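Local atomic coordinates of cycloserine biosynthesis protein DcsG (Streptomyces lavendulae, PDB entry 6JIL), a protein that catalyses the ATP-dependent cyclisation of O-ureido-D-serine to the antibiotic D-cycloserine, using magnesium, as a member of the ATP-grasp family. Residues Arg122-Ala127 with Leu174-Glu179; Phe134-Thr139 with Ser159-Arg164. All coordinates share one frame; numbering follows the deposited sequence.

Interaction 1 of 2, residues Arg122-Ala127 with Leu174-Glu179; sequences RDFLAA and LQPYVE. With ADP (adenosine-5'-diphosphate), chain G.
Within 122-127, Phe124 alone reaches 174-179, and the strand sets Leu174 CB over the ring's face and its own main chain against the ring's edge. Leu174 CB stands almost squarely over the ring, 3.7 Å from the centroid of Phe124 and 8° off its normal, a CH-pi contact. The leucine branch then reaches back to the root of the phenylalanine, with CD1 3.6 Å from Phe124 CB. Phe124 holds its ring away from its own amide (chi1 172°, CG anti to N), which carries it from the helix to the strand, and the far end meets main chain: CZ lies 3.6 Å from Gln175 C, while Pro176 N sits at the ring edge, in its plane. The helix and strand axes run in nearly the same direction, 26° apart.

Gln175, facing away from the helix, and the residues at and beyond the strand's end hold the nucleotide. ADP N6 gives one hydrogen to Pro176 O at 3.0 Å and another to Gln175 OE1 at 3.2 Å, and Val178 N donates to ADP N1 at 2.9 Å. The backbone pair at Pro176 and Val178 reads the amino group and N1 of adenine, as expected of the linker in ATP-grasp enzymes. Gln175 OE1 also accepts from Lys137 NZ, and Gln175 NE2 is hydrogen-bonded to Thr108 OG1, which together fix the amide's orientation. Tyr177 brings one ring face to the C2 edge of the base, offset toward the ring's rim, CE1 3.3 Å from ADP C2; its OH is hydrogen-bonded to Asp182.

Strand 172-176 runs between strands 109-111 and 133-138 in the antiparallel sheet. Phe124 also touches Thr109 and Phe134 of these neighbours, while Leu174 lies between Phe124 and Val162 of helix 155-167, touching both.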
ATOM      1  N   ARG A 122      -2.626 -13.732 -22.447  1.00 21.66           N
ATOM      2  CA  ARG A 122      -3.352 -13.631 -23.698  1.00 22.86           C
ATOM      3  C   ARG A 122      -4.847 -13.420 -23.509  1.00 24.52           C
ATOM      4  O   ARG A 122      -5.453 -12.643 -24.242  1.00 26.25           O
ATOM      5  CB  ARG A 122      -3.065 -14.857 -24.564  1.00 23.33           C
ATOM      6  CG  ARG A 122      -1.619 -14.850 -25.035  1.00 25.78           C
ATOM      7  CD  ARG A 122      -1.257 -15.953 -26.004  1.00 25.74           C
ATOM      8  NE  ARG A 122       0.042 -15.661 -26.608  1.00 27.93           N
ATOM      9  CZ  ARG A 122       0.782 -16.539 -27.276  1.00 28.64           C
ATOM     10  NH1 ARG A 122       0.356 -17.789 -27.435  1.00 28.66           N
ATOM     11  NH2 ARG A 122       1.954 -16.166 -27.780  1.00 28.36           N
ATOM     12  N   ASP A 123      -5.453 -14.088 -22.534  1.00 25.77           N
ATOM     13  CA  ASP A 123      -6.878 -13.886 -22.309  1.00 26.77           C
ATOM     14  C   ASP A 123      -7.080 -12.435 -21.900  1.00 26.29           C
ATOM     15  O   ASP A 123      -8.025 -11.785 -22.334  1.00 26.80           O
ATOM     16  CB  ASP A 123      -7.408 -14.783 -21.191  1.00 29.03           C
ATOM     17  CG  ASP A 123      -8.873 -14.505 -20.875  1.00 32.46           C
ATOM     18  OD1 ASP A 123      -9.735 -14.860 -21.705  1.00 34.67           O
ATOM     19  OD2 ASP A 123      -9.166 -13.917 -19.809  1.00 34.78           O
ATOM     20  N   PHE A 124      -6.178 -11.948 -21.052  1.00 26.37           N
ATOM     21  CA  PHE A 124      -6.211 -10.574 -20.554  1.00 25.55           C
ATOM     22  C   PHE A 124      -6.194  -9.551 -21.691  1.00 25.44           C
ATOM     23  O   PHE A 124      -7.016  -8.634 -21.724  1.00 23.73           O
ATOM     24  CB  PHE A 124      -5.012 -10.330 -19.630  1.00 25.15           C
ATOM     25  CG  PHE A 124      -4.842  -8.896 -19.221  1.00 22.98           C
ATOM     26  CD1 PHE A 124      -5.722  -8.304 -18.323  1.00 22.24           C
ATOM     27  CD2 PHE A 124      -3.807  -8.132 -19.749  1.00 24.37           C
ATOM     28  CE1 PHE A 124      -5.577  -6.974 -17.956  1.00 21.68           C
ATOM     29  CE2 PHE A 124      -3.650  -6.789 -19.387  1.00 24.01           C
ATOM     30  CZ  PHE A 124      -4.537  -6.212 -18.490  1.00 23.88           C
ATOM     31  N   LEU A 125      -5.253  -9.713 -22.616  1.00 25.74           N
ATOM     32  CA  LEU A 125      -5.131  -8.805 -23.751  1.00 26.40           C
ATOM     33  C   LEU A 125      -6.320  -8.935 -24.691  1.00 28.29           C
ATOM     34  O   LEU A 125      -6.702  -7.971 -25.358  1.00 29.23           O
ATOM     35  CB  LEU A 125      -3.833  -9.084 -24.511  1.00 24.36           C
ATOM     36  CG  LEU A 125      -2.583  -8.738 -23.704  1.00 24.56           C
ATOM     37  CD1 LEU A 125      -1.328  -9.262 -24.389  1.00 24.20           C
ATOM     38  CD2 LEU A 125      -2.529  -7.230 -23.531  1.00 25.00           C
ATOM     39  N   ALA A 126      -6.903 -10.129 -24.736  1.00 28.30           N
ATOM     40  CA  ALA A 126      -8.049 -10.393 -25.592  1.00 29.08           C
ATOM     41  C   ALA A 126      -9.270  -9.664 -25.060  1.00 29.85           C
ATOM     42  O   ALA A 126     -10.093  -9.175 -25.829  1.00 30.50           O
ATOM     43  CB  ALA A 126      -8.320 -11.892 -25.652  1.00 28.99           C
ATOM     44  N   ALA A 127      -9.378  -9.594 -23.739  1.00 30.24           N
ATOM     45  CA  ALA A 127     -10.496  -8.926 -23.091  1.00 31.60           C
ATOM     46  C   ALA A 127     -10.328  -7.415 -23.146  1.00 33.77           C
ATOM     47  O   ALA A 127     -11.299  -6.666 -23.032  1.00 35.17           O
ATOM     48  CB  ALA A 127     -10.599  -9.379 -21.647  1.00 30.73           C
ATOM     49  N   LEU A 174      -2.762  -8.228 -13.363  1.00 20.65           N
ATOM     50  CA  LEU A 174      -2.559  -7.690 -14.702  1.00 19.45           C
ATOM     51  C   LEU A 174      -3.484  -6.489 -14.827  1.00 19.02           C
ATOM     52  O   LEU A 174      -4.675  -6.593 -14.543  1.00 19.38           O
ATOM     53  CB  LEU A 174      -2.934  -8.729 -15.767  1.00 17.88           C
ATOM     54  CG  LEU A 174      -2.173 -10.058 -15.785  1.00 17.07           C
ATOM     55  CD1 LEU A 174      -2.713 -10.946 -16.901  1.00 17.35           C
ATOM     56  CD2 LEU A 174      -0.694  -9.799 -15.986  1.00 18.01           C
ATOM     57  N   GLN A 175      -2.940  -5.344 -15.227  1.00 19.38           N
ATOM     58  CA  GLN A 175      -3.763  -4.148 -15.396  1.00 19.32           C
ATOM     59  C   GLN A 175      -3.369  -3.404 -16.657  1.00 18.39           C
ATOM     60  O   GLN A 175      -2.217  -3.439 -17.080  1.00 16.78           O
ATOM     61  CB  GLN A 175      -3.593  -3.158 -14.231  1.00 18.05           C
ATOM     62  CG  GLN A 175      -3.757  -3.709 -12.840  1.00 19.95           C
ATOM     63  CD  GLN A 175      -3.481  -2.658 -11.775  1.00 19.85           C
ATOM     64  OE1 GLN A 175      -2.463  -1.968 -11.819  1.00 19.96           O
ATOM     65  NE2 GLN A 175      -4.383  -2.538 -10.811  1.00 21.77           N
ATOM     66  N   PRO A 176      -4.334  -2.729 -17.286  1.00 18.98           N
ATOM     67  CA  PRO A 176      -3.962  -1.990 -18.487  1.00 18.96           C
ATOM     68  C   PRO A 176      -3.153  -0.798 -17.989  1.00 20.29           C
ATOM     69  O   PRO A 176      -3.372  -0.332 -16.872  1.00 20.44           O
ATOM     70  CB  PRO A 176      -5.307  -1.563 -19.058  1.00 18.81           C
ATOM     71  CG  PRO A 176      -6.167  -1.430 -17.833  1.00 19.04           C
ATOM     72  CD  PRO A 176      -5.787  -2.666 -17.053  1.00 18.44           C
ATOM     73  N   TYR A 177      -2.211  -0.320 -18.790  1.00 21.55           N
ATOM     74  CA  TYR A 177      -1.418   0.830 -18.387  1.00 22.97           C
ATOM     75  C   TYR A 177      -2.260   2.099 -18.511  1.00 25.31           C
ATOM     76  O   TYR A 177      -2.724   2.433 -19.603  1.00 25.49           O
ATOM     77  CB  TYR A 177      -0.175   0.976 -19.266  1.00 22.17           C
ATOM     78  CG  TYR A 177       0.759   2.035 -18.743  1.00 22.05           C
ATOM     79  CD1 TYR A 177       1.627   1.761 -17.686  1.00 22.16           C
ATOM     80  CD2 TYR A 177       0.720   3.335 -19.241  1.00 21.30           C
ATOM     81  CE1 TYR A 177       2.429   2.758 -17.134  1.00 21.41           C
ATOM     82  CE2 TYR A 177       1.518   4.343 -18.692  1.00 22.32           C
ATOM     83  CZ  TYR A 177       2.366   4.047 -17.637  1.00 20.13           C
ATOM     84  OH  TYR A 177       3.134   5.036 -17.066  1.00 20.32           O
ATOM     85  N   VAL A 178      -2.458   2.795 -17.392  1.00 26.19           N
ATOM     86  CA  VAL A 178      -3.231   4.037 -17.365  1.00 26.00           C
ATOM     87  C   VAL A 178      -2.364   5.143 -17.962  1.00 27.23           C
ATOM     88  O   VAL A 178      -1.408   5.606 -17.341  1.00 27.93           O
ATOM     89  CB  VAL A 178      -3.639   4.395 -15.915  1.00 26.14           C
ATOM     90  CG1 VAL A 178      -4.271   5.786 -15.861  1.00 24.16           C
ATOM     91  CG2 VAL A 178      -4.615   3.349 -15.389  1.00 23.72           C
ATOM     92  N   GLU A 179      -2.715   5.552 -19.175  1.00 28.87           N
ATOM     93  CA  GLU A 179      -1.978   6.561 -19.929  1.00 29.99           C
ATOM     94  C   GLU A 179      -1.741   7.916 -19.273  1.00 28.57           C
ATOM     95  O   GLU A 179      -0.718   8.556 -19.530  1.00 28.91           O
ATOM     96  CB  GLU A 179      -2.654   6.772 -21.289  1.00 32.75           C
ATOM     97  CG  GLU A 179      -2.833   5.480 -22.085  1.00 39.05           C
ATOM     98  CD  GLU A 179      -3.327   5.720 -23.503  1.00 43.35           C
ATOM     99  OE1 GLU A 179      -4.386   6.366 -23.672  1.00 46.01           O
ATOM    100  OE2 GLU A 179      -2.656   5.258 -24.451  1.00 45.50           O
TER
HETATM  101  PB  ADP G 403       3.565  -0.718  -5.377  1.00 15.07           P
HETATM  102  O1B ADP G 403       3.797   0.878  -5.340  1.00 15.55           O
HETATM  103  O2B ADP G 403       2.859  -1.166  -4.100  1.00 16.24           O
HETATM  104  O3B ADP G 403       4.939  -1.414  -5.477  1.00 14.51           O
HETATM  105  PA  ADP G 403       1.962   0.054  -7.475  1.00 15.40           P
HETATM  106  O1A ADP G 403       0.593  -0.320  -7.823  1.00 18.23           O
HETATM  107  O2A ADP G 403       1.898   1.398  -6.628  1.00 18.51           O
HETATM  108  O3A ADP G 403       2.635  -1.178  -6.641  1.00 18.34           O
HETATM  109  O5' ADP G 403       2.791   0.249  -8.839  1.00 19.41           O
HETATM  110  C5' ADP G 403       3.996   0.967  -8.570  1.00 15.69           C
HETATM  111  C4' ADP G 403       4.131   2.097  -9.599  1.00 17.85           C
HETATM  112  O4' ADP G 403       4.002   1.566 -10.937  1.00 18.45           O
HETATM  113  C3' ADP G 403       3.033   3.138  -9.419  1.00 17.94           C
HETATM  114  O3' ADP G 403       3.421   4.163  -8.511  1.00 20.88           O
HETATM  115  C2' ADP G 403       2.805   3.648 -10.844  1.00 19.64           C
HETATM  116  O2' ADP G 403       3.661   4.752 -11.155  1.00 21.76           O
HETATM  117  C1' ADP G 403       3.099   2.408 -11.718  1.00 19.75           C
HETATM  118  N9  ADP G 403       1.848   1.679 -12.072  1.00 19.96           N
HETATM  119  C8  ADP G 403       1.415   0.478 -11.563  1.00 19.04           C
HETATM  120  N7  ADP G 403       0.309   0.109 -12.138  1.00 16.25           N
HETATM  121  C5  ADP G 403      -0.052   1.035 -13.049  1.00 17.79           C
HETATM  122  C6  ADP G 403      -1.009   1.075 -14.100  1.00 17.65           C
HETATM  123  N6  ADP G 403      -1.979   0.089 -14.213  1.00 15.38           N
HETATM  124  N1  ADP G 403      -0.943   2.079 -14.995  1.00 17.83           N
HETATM  125  C2  ADP G 403      -0.007   3.027 -14.923  1.00 18.87           C
HETATM  126  N3  ADP G 403       0.914   3.027 -13.961  1.00 18.46           N
HETATM  127  C4  ADP G 403       0.932   2.068 -13.017  1.00 17.97           C

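Interaction 2 of 2, residues Phe134-Thr139 with Ser159-Arg164; sequences FVVKPT and SRHVAR. With ADP (adenosine-5'-diphosphate), chain G.
Strand residues 134-138 and helix residues 159-164 come closest at Val136 and Val162, whose CA atoms are 6.9 Å apart. The two meet through Val136 on the strand and His161 and Val162 on the helix. Val136 points its CB at the helix, whereas its neighbours Val135 and Lys137 point theirs away from it.

Val136 fits against His161 and Val162. Its CG1 lies over one face of the imidazole, displaced to the rim on the ND1 side, 3.5 Å from His161 ND1; measured to the ring centroid this is a CH-pi contact 18° off the normal. His161 has CG anti to N (chi1 178°), which carries the ring out past the valine. Its ND1 is hydrogen-bonded to Tyr150 OH, so this buried nitrogen has a polar partner while the ring face packs on an apolar methyl. Val162 supplies CG2, 3.9 Å from Val136 CG1, its side chain crossing that of Val136 at about a right angle.

On the opposite side of the strand, Lys137 NZ is hydrogen-bonded to ADP N7 and to ADP O1A, both at 3.0 Å, and also to Gln175 OE1. A bend in the lysine chain (chi3 76°) accompanies this reach to both base and alpha-phosphate, where the ammonium probably offsets negative charge. Val135 CG2 rests near the adenine, 3.8 Å from ADP C6.

Strand 133-138 has strands 172-176 and 148-151 as sheet neighbours, and Val136 touches Val172 and Leu174 of the former. Helix 155-167 covers this face of the sheet, with helix 117-127 beside it: Ala163 meets Ala117, and Phe134 packs on both Phe124 and Ala158.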
ATOM      1  N   PHE A 134       0.307  -2.727 -20.809  1.00 20.10           N
ATOM      2  CA  PHE A 134      -0.257  -3.291 -19.589  1.00 18.44           C
ATOM      3  C   PHE A 134       0.835  -3.413 -18.549  1.00 17.32           C
ATOM      4  O   PHE A 134       2.009  -3.250 -18.864  1.00 17.99           O
ATOM      5  CB  PHE A 134      -0.894  -4.656 -19.870  1.00 18.27           C
ATOM      6  CG  PHE A 134       0.066  -5.701 -20.389  1.00 19.39           C
ATOM      7  CD1 PHE A 134       0.487  -6.746 -19.568  1.00 18.51           C
ATOM      8  CD2 PHE A 134       0.494  -5.681 -21.716  1.00 19.55           C
ATOM      9  CE1 PHE A 134       1.315  -7.759 -20.064  1.00 19.28           C
ATOM     10  CE2 PHE A 134       1.322  -6.688 -22.222  1.00 19.18           C
ATOM     11  CZ  PHE A 134       1.732  -7.731 -21.394  1.00 18.63           C
ATOM     12  N   VAL A 135       0.455  -3.681 -17.306  1.00 15.63           N
ATOM     13  CA  VAL A 135       1.438  -3.802 -16.249  1.00 13.31           C
ATOM     14  C   VAL A 135       1.314  -5.129 -15.535  1.00 15.19           C
ATOM     15  O   VAL A 135       0.208  -5.646 -15.349  1.00 15.17           O
ATOM     16  CB  VAL A 135       1.281  -2.670 -15.211  1.00 13.11           C
ATOM     17  CG1 VAL A 135       2.350  -2.787 -14.121  1.00  9.77           C
ATOM     18  CG2 VAL A 135       1.373  -1.327 -15.904  1.00 13.89           C
ATOM     19  N   VAL A 136       2.461  -5.679 -15.148  1.00 13.28           N
ATOM     20  CA  VAL A 136       2.511  -6.926 -14.411  1.00 13.47           C
ATOM     21  C   VAL A 136       3.049  -6.596 -13.027  1.00 14.69           C
ATOM     22  O   VAL A 136       4.011  -5.845 -12.886  1.00 14.73           O
ATOM     23  CB  VAL A 136       3.455  -7.960 -15.069  1.00 13.78           C
ATOM     24  CG1 VAL A 136       3.674  -9.146 -14.110  1.00 10.12           C
ATOM     25  CG2 VAL A 136       2.862  -8.440 -16.399  1.00  9.51           C
ATOM     26  N   LYS A 137       2.429  -7.155 -12.000  1.00 15.37           N
ATOM     27  CA  LYS A 137       2.881  -6.889 -10.645  1.00 13.54           C
ATOM     28  C   LYS A 137       2.335  -7.940  -9.693  1.00 12.34           C
ATOM     29  O   LYS A 137       1.249  -8.477  -9.908  1.00 12.02           O
ATOM     30  CB  LYS A 137       2.391  -5.513 -10.187  1.00 11.50           C
ATOM     31  CG  LYS A 137       0.919  -5.510  -9.805  1.00 12.00           C
ATOM     32  CD  LYS A 137       0.416  -4.146  -9.346  1.00 13.59           C
ATOM     33  CE  LYS A 137       0.204  -3.193 -10.507  1.00 14.98           C
ATOM     34  NZ  LYS A 137      -0.483  -1.940 -10.074  1.00 18.26           N
ATOM     35  N   PRO A 138       3.096  -8.257  -8.636  1.00 12.05           N
ATOM     36  CA  PRO A 138       2.673  -9.239  -7.640  1.00 13.73           C
ATOM     37  C   PRO A 138       1.620  -8.566  -6.766  1.00 15.59           C
ATOM     38  O   PRO A 138       1.661  -7.355  -6.569  1.00 15.60           O
ATOM     39  CB  PRO A 138       3.956  -9.519  -6.874  1.00 12.22           C
ATOM     40  CG  PRO A 138       4.636  -8.181  -6.904  1.00 13.51           C
ATOM     41  CD  PRO A 138       4.454  -7.767  -8.343  1.00 12.84           C
ATOM     42  N   THR A 139       0.670  -9.334  -6.251  1.00 17.86           N
ATOM     43  CA  THR A 139      -0.356  -8.743  -5.401  1.00 19.22           C
ATOM     44  C   THR A 139       0.223  -8.419  -4.034  1.00 19.44           C
ATOM     45  O   THR A 139      -0.322  -7.588  -3.298  1.00 19.15           O
ATOM     46  CB  THR A 139      -1.519  -9.693  -5.186  1.00 16.94           C
ATOM     47  OG1 THR A 139      -1.050 -10.852  -4.492  1.00 19.39           O
ATOM     48  CG2 THR A 139      -2.124 -10.093  -6.513  1.00 18.74           C
ATOM     49  N   SER A 159       4.639 -12.953 -19.802  1.00 19.61           N
ATOM     50  CA  SER A 159       4.154 -14.206 -19.252  1.00 18.89           C
ATOM     51  C   SER A 159       5.277 -14.850 -18.452  1.00 20.94           C
ATOM     52  O   SER A 159       5.028 -15.563 -17.477  1.00 19.96           O
ATOM     53  CB  SER A 159       3.687 -15.148 -20.367  1.00 19.75           C
ATOM     54  OG  SER A 159       4.759 -15.539 -21.208  1.00 19.81           O
ATOM     55  N   ARG A 160       6.516 -14.591 -18.867  1.00 22.04           N
ATOM     56  CA  ARG A 160       7.677 -15.137 -18.174  1.00 23.52           C
ATOM     57  C   ARG A 160       7.854 -14.387 -16.865  1.00 20.80           C
ATOM     58  O   ARG A 160       8.293 -14.954 -15.868  1.00 20.51           O
ATOM     59  CB  ARG A 160       8.933 -15.017 -19.040  1.00 26.20           C
ATOM     60  CG  ARG A 160       9.130 -16.191 -20.001  1.00 32.50           C
ATOM     61  CD  ARG A 160       9.734 -15.744 -21.334  1.00 38.97           C
ATOM     62  NE  ARG A 160      10.915 -14.895 -21.171  1.00 42.84           N
ATOM     63  CZ  ARG A 160      11.540 -14.283 -22.173  1.00 45.30           C
ATOM     64  NH1 ARG A 160      11.099 -14.424 -23.418  1.00 44.78           N
ATOM     65  NH2 ARG A 160      12.604 -13.523 -21.933  1.00 47.27           N
ATOM     66  N   HIS A 161       7.504 -13.109 -16.873  1.00 18.91           N
ATOM     67  CA  HIS A 161       7.590 -12.302 -15.663  1.00 17.85           C
ATOM     68  C   HIS A 161       6.516 -12.849 -14.727  1.00 16.85           C
ATOM     69  O   HIS A 161       6.754 -13.055 -13.537  1.00 16.66           O
ATOM     70  CB  HIS A 161       7.320 -10.827 -15.988  1.00 16.40           C
ATOM     71  CG  HIS A 161       7.350  -9.921 -14.796  1.00 16.06           C
ATOM     72  ND1 HIS A 161       7.040  -8.581 -14.874  1.00 16.32           N
ATOM     73  CD2 HIS A 161       7.640 -10.162 -13.495  1.00 16.92           C
ATOM     74  CE1 HIS A 161       7.138  -8.035 -13.675  1.00 17.80           C
ATOM     75  NE2 HIS A 161       7.501  -8.974 -12.820  1.00 17.19           N
ATOM     76  N   VAL A 162       5.340 -13.107 -15.288  1.00 16.18           N
ATOM     77  CA  VAL A 162       4.220 -13.634 -14.523  1.00 17.15           C
ATOM     78  C   VAL A 162       4.571 -14.987 -13.917  1.00 17.76           C
ATOM     79  O   VAL A 162       4.348 -15.219 -12.727  1.00 17.89           O
ATOM     80  CB  VAL A 162       2.949 -13.777 -15.410  1.00 15.13           C
ATOM     81  CG1 VAL A 162       1.869 -14.563 -14.672  1.00 13.42           C
ATOM     82  CG2 VAL A 162       2.421 -12.395 -15.773  1.00 13.16           C
ATOM     83  N   ALA A 163       5.132 -15.870 -14.736  1.00 17.42           N
ATOM     84  CA  ALA A 163       5.494 -17.201 -14.279  1.00 17.92           C
ATOM     85  C   ALA A 163       6.448 -17.137 -13.096  1.00 18.29           C
ATOM     86  O   ALA A 163       6.282 -17.864 -12.118  1.00 18.38           O
ATOM     87  CB  ALA A 163       6.121 -18.001 -15.419  1.00 18.28           C
ATOM     88  N   ARG A 164       7.440 -16.259 -13.194  1.00 19.37           N
ATOM     89  CA  ARG A 164       8.441 -16.086 -12.144  1.00 20.37           C
ATOM     90  C   ARG A 164       7.781 -15.763 -10.806  1.00 20.05           C
ATOM     91  O   ARG A 164       8.236 -16.215  -9.758  1.00 19.99           O
ATOM     92  CB  ARG A 164       9.423 -14.966 -12.543  1.00 21.07           C
ATOM     93  CG  ARG A 164      10.462 -14.611 -11.480  1.00 24.22           C
ATOM     94  CD  ARG A 164      11.554 -13.671 -12.028  1.00 28.10           C
ATOM     95  NE  ARG A 164      11.083 -12.317 -12.332  1.00 28.12           N
ATOM     96  CZ  ARG A 164      10.890 -11.365 -11.421  1.00 29.16           C
ATOM     97  NH1 ARG A 164      11.131 -11.611 -10.138  1.00 27.98           N
ATOM     98  NH2 ARG A 164      10.453 -10.166 -11.790  1.00 27.14           N
TER
HETATM   99  PB  ADP G 403       3.565  -0.718  -5.377  1.00 15.07           P
HETATM  100  O1B ADP G 403       3.797   0.878  -5.340  1.00 15.55           O
HETATM  101  O2B ADP G 403       2.859  -1.166  -4.100  1.00 16.24           O
HETATM  102  O3B ADP G 403       4.939  -1.414  -5.477  1.00 14.51           O
HETATM  103  PA  ADP G 403       1.962   0.054  -7.475  1.00 15.40           P
HETATM  104  O1A ADP G 403       0.593  -0.320  -7.823  1.00 18.23           O
HETATM  105  O2A ADP G 403       1.898   1.398  -6.628  1.00 18.51           O
HETATM  106  O3A ADP G 403       2.635  -1.178  -6.641  1.00 18.34           O
HETATM  107  O5' ADP G 403       2.791   0.249  -8.839  1.00 19.41           O
HETATM  108  C5' ADP G 403       3.996   0.967  -8.570  1.00 15.69           C
HETATM  109  C4' ADP G 403       4.131   2.097  -9.599  1.00 17.85           C
HETATM  110  O4' ADP G 403       4.002   1.566 -10.937  1.00 18.45           O
HETATM  111  C3' ADP G 403       3.033   3.138  -9.419  1.00 17.94           C
HETATM  112  O3' ADP G 403       3.421   4.163  -8.511  1.00 20.88           O
HETATM  113  C2' ADP G 403       2.805   3.648 -10.844  1.00 19.64           C
HETATM  114  O2' ADP G 403       3.661   4.752 -11.155  1.00 21.76           O
HETATM  115  C1' ADP G 403       3.099   2.408 -11.718  1.00 19.75           C
HETATM  116  N9  ADP G 403       1.848   1.679 -12.072  1.00 19.96           N
HETATM  117  C8  ADP G 403       1.415   0.478 -11.563  1.00 19.04           C
HETATM  118  N7  ADP G 403       0.309   0.109 -12.138  1.00 16.25           N
HETATM  119  C5  ADP G 403      -0.052   1.035 -13.049  1.00 17.79           C
HETATM  120  C6  ADP G 403      -1.009   1.075 -14.100  1.00 17.65           C
HETATM  121  N6  ADP G 403      -1.979   0.089 -14.213  1.00 15.38           N
HETATM  122  N1  ADP G 403      -0.943   2.079 -14.995  1.00 17.83           N
HETATM  123  C2  ADP G 403      -0.007   3.027 -14.923  1.00 18.87           C
HETATM  124  N3  ADP G 403       0.914   3.027 -13.961  1.00 18.46           N
HETATM  125  C4  ADP G 403       0.932   2.068 -13.017  1.00 17.97           C

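How the interactions relate
From the N terminus, the chain passes through helix 117-127 and turns directly into strand 133-138, then goes by way of strand 148-151 to helix 155-167, which interaction 2 brings back onto strand 133-138. The next element, strand 172-176, closes the wider loop of interaction 1 against the first helix, so the smaller loop lies wholly within the larger. Both contacts fasten a helix to one antiparallel sheet, on adjacent strands joined by a hydrogen bond from Val135 N to Gln175 O, 2.7 Å. Phe124 CE2 also touches Phe134 CB, at 3.5 Å. Helices pack on one face of this sheet; ADP lies on the other.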